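Local coordinates for glycosyl hydrolase family 61, 2 protein (Heterobasidion irregulare TC 32-1, PDB 5NNS) that cleaves crystalline and amorphous polysaccharides by copper-dependent oxidation of their glycosidic bonds, yielding C1-oxidised products, at residues Q30-T35 and N52-G57. Sequence-based numbering, arbitrary orientation. Where two conformers were deposited one is given.
Sequences QREWDT and NGASLG
Asn-52, entered through a cis peptide bond, meets two acids of 30-35 and illustrates how loops without regular strand structure can be joined by a few backbone bonds and one buried arginine. Its backbone N gives a weak hydrogen bond to Asp-34 OD2. With chi1 at 59°, CG lies between the backbone N and the carbonyl carbon, which lets OD1 turn back to accept from Ala-54 N at 2.9 Å, an Asx turn. The extended Glu-32 side chain crosses this amide at a slant, the carboxylate and amide planes 62° apart and Glu-32 CD 3.1 Å from Asn-52 OD1. Gly-53, at positive phi, sends its N weakly to Glu-32 O, while its carbonyl O receives Arg-31 NH1 at 2.8 Å, almost end-on to the C=O and within the guanidinium plane. The straightest bond follows, from Glu-32 N to Ala-54 O (3.0 Å, 170°), and Ala-54 CB rests 3.6 Å from Glu-32 OE1. Ser-55 then lays CB over one guanidinium face, 4.1 Å from Arg-31 CZ. The rest of that group is held by Cys-96 O and Ala-99 O at NH2 and by Gln-172 OE1 at NE; a leucine here would probably leave Gly-53 O and the carbonyls of Cys-96 and Ala-99 without this donor. Leu-56 ends the contact, its CD1 4.0 Å from Gln-30 O. Both segments belong to the long connection between strands 12-15 and 63-66 of this AA9 domain, and 30-35 is fastened to strand 165-176 through backbone bonding of Arg-31 with Cys-170 and packing of Trp-33 on Glu-169.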
loop_
_atom_site.group_PDB
_atom_site.type_symbol
_atom_site.label_atom_id
_atom_site.label_comp_id
_atom_site.label_asym_id
_atom_site.label_seq_id
_atom_site.Cartn_x
_atom_site.Cartn_y
_atom_site.Cartn_z
ATOM N N GLN A 30 11.359 3.571 -4.974
ATOM C CA GLN A 30 10.678 3.438 -3.697
ATOM C C GLN A 30 11.114 4.500 -2.685
ATOM O O GLN A 30 12.285 4.881 -2.646
ATOM C CB GLN A 30 10.946 2.050 -3.121
ATOM C CG GLN A 30 9.855 1.558 -2.197
ATOM C CD GLN A 30 10.138 0.196 -1.627
ATOM O OE1 GLN A 30 11.278 -0.113 -1.269
ATOM N NE2 GLN A 30 9.098 -0.626 -1.516
ATOM N N ARG A 31 10.163 4.962 -1.870
ATOM C CA ARG A 31 10.456 5.851 -0.746
ATOM C C ARG A 31 11.145 5.072 0.370
ATOM O O ARG A 31 10.930 3.863 0.525
ATOM C CB ARG A 31 9.180 6.518 -0.210
ATOM C CG ARG A 31 8.559 7.555 -1.137
ATOM C CD ARG A 31 9.560 8.632 -1.534
ATOM N NE ARG A 31 8.916 9.868 -1.986
ATOM C CZ ARG A 31 8.482 10.854 -1.195
ATOM N NH1 ARG A 31 8.592 10.789 0.132
ATOM N NH2 ARG A 31 7.921 11.924 -1.742
ATOM N N GLU A 32 11.983 5.776 1.132
ATOM C CA GLU A 32 12.797 5.157 2.174
ATOM C C GLU A 32 11.916 4.578 3.272
ATOM O O GLU A 32 11.047 5.266 3.788
ATOM C CB GLU A 32 13.763 6.181 2.776
ATOM C CG GLU A 32 14.490 5.743 4.045
ATOM C CD GLU A 32 15.505 6.767 4.532
ATOM O OE1 GLU A 32 15.732 7.778 3.833
ATOM O OE2 GLU A 32 16.077 6.570 5.623
ATOM N N TRP A 33 12.147 3.314 3.608
ATOM C CA TRP A 33 11.549 2.695 4.788
ATOM C C TRP A 33 12.650 1.938 5.515
ATOM O O TRP A 33 13.381 1.167 4.904
ATOM C CB TRP A 33 10.366 1.792 4.401
ATOM C CG TRP A 33 10.669 0.662 3.438
ATOM C CD1 TRP A 33 10.918 0.759 2.100
ATOM C CD2 TRP A 33 10.710 -0.734 3.749
ATOM N NE1 TRP A 33 11.123 -0.488 1.564
ATOM C CE2 TRP A 33 10.995 -1.424 2.554
ATOM C CE3 TRP A 33 10.526 -1.470 4.926
ATOM C CZ2 TRP A 33 11.121 -2.819 2.498
ATOM C CZ3 TRP A 33 10.639 -2.865 4.877
ATOM C CH2 TRP A 33 10.932 -3.520 3.666
ATOM N N ASP A 34 12.764 2.162 6.821
ATOM C CA ASP A 34 13.985 1.831 7.571
ATOM C C ASP A 34 14.015 0.515 8.357
ATOM O O ASP A 34 15.101 0.077 8.749
ATOM C CB ASP A 34 14.323 2.989 8.513
ATOM C CG ASP A 34 14.571 4.296 7.766
ATOM O OD1 ASP A 34 15.244 4.261 6.720
ATOM O OD2 ASP A 34 14.090 5.356 8.220
ATOM N N THR A 35 12.857 -0.115 8.560
ATOM C CA THR A 35 12.781 -1.349 9.335
ATOM C C THR A 35 11.652 -2.236 8.852
ATOM O O THR A 35 10.742 -1.779 8.166
ATOM C CB THR A 35 12.543 -1.047 10.823
ATOM O OG1 THR A 35 12.418 -2.276 11.548
ATOM C CG2 THR A 35 11.271 -0.218 11.002
ATOM N N ASN A 52 11.313 6.347 7.549
ATOM C CA ASN A 52 10.899 7.762 7.616
ATOM C C ASN A 52 10.071 8.213 6.405
ATOM O O ASN A 52 9.556 9.326 6.397
ATOM C CB ASN A 52 12.111 8.684 7.824
ATOM C CG ASN A 52 13.151 8.578 6.720
ATOM O OD1 ASN A 52 12.918 7.988 5.664
ATOM N ND2 ASN A 52 14.315 9.153 6.968
ATOM N N GLY A 53 9.953 7.365 5.383
ATOM C CA GLY A 53 9.191 7.698 4.175
ATOM C C GLY A 53 9.876 8.730 3.293
ATOM O O GLY A 53 9.254 9.279 2.379
ATOM N N ALA A 54 11.166 8.963 3.539
ATOM C CA ALA A 54 11.869 10.086 2.942
ATOM C C ALA A 54 12.138 9.863 1.460
ATOM O O ALA A 54 12.327 8.730 1.000
ATOM C CB ALA A 54 13.175 10.350 3.677
ATOM N N SER A 55 12.117 10.965 0.723
ATOM C CA SER A 55 12.608 11.013 -0.643
ATOM C C SER A 55 14.124 10.807 -0.636
ATOM O O SER A 55 14.788 11.115 0.349
ATOM C CB SER A 55 12.274 12.379 -1.240
ATOM O OG SER A 55 12.752 12.513 -2.557
ATOM N N LEU A 56 14.657 10.295 -1.741
ATOM C CA LEU A 56 16.104 10.113 -1.904
ATOM C C LEU A 56 16.786 11.246 -2.696
ATOM O O LEU A 56 17.932 11.093 -3.124
ATOM C CB LEU A 56 16.385 8.755 -2.558
ATOM C CG LEU A 56 15.870 7.531 -1.792
ATOM C CD1 LEU A 56 16.065 6.280 -2.628
ATOM C CD2 LEU A 56 16.572 7.392 -0.451
ATOM N N GLY A 57 16.093 12.370 -2.884
ATOM C CA GLY A 57 16.677 13.547 -3.526
ATOM C C GLY A 57 17.074 13.290 -4.970
ATOM O O GLY A 57 16.233 12.912 -5.794
#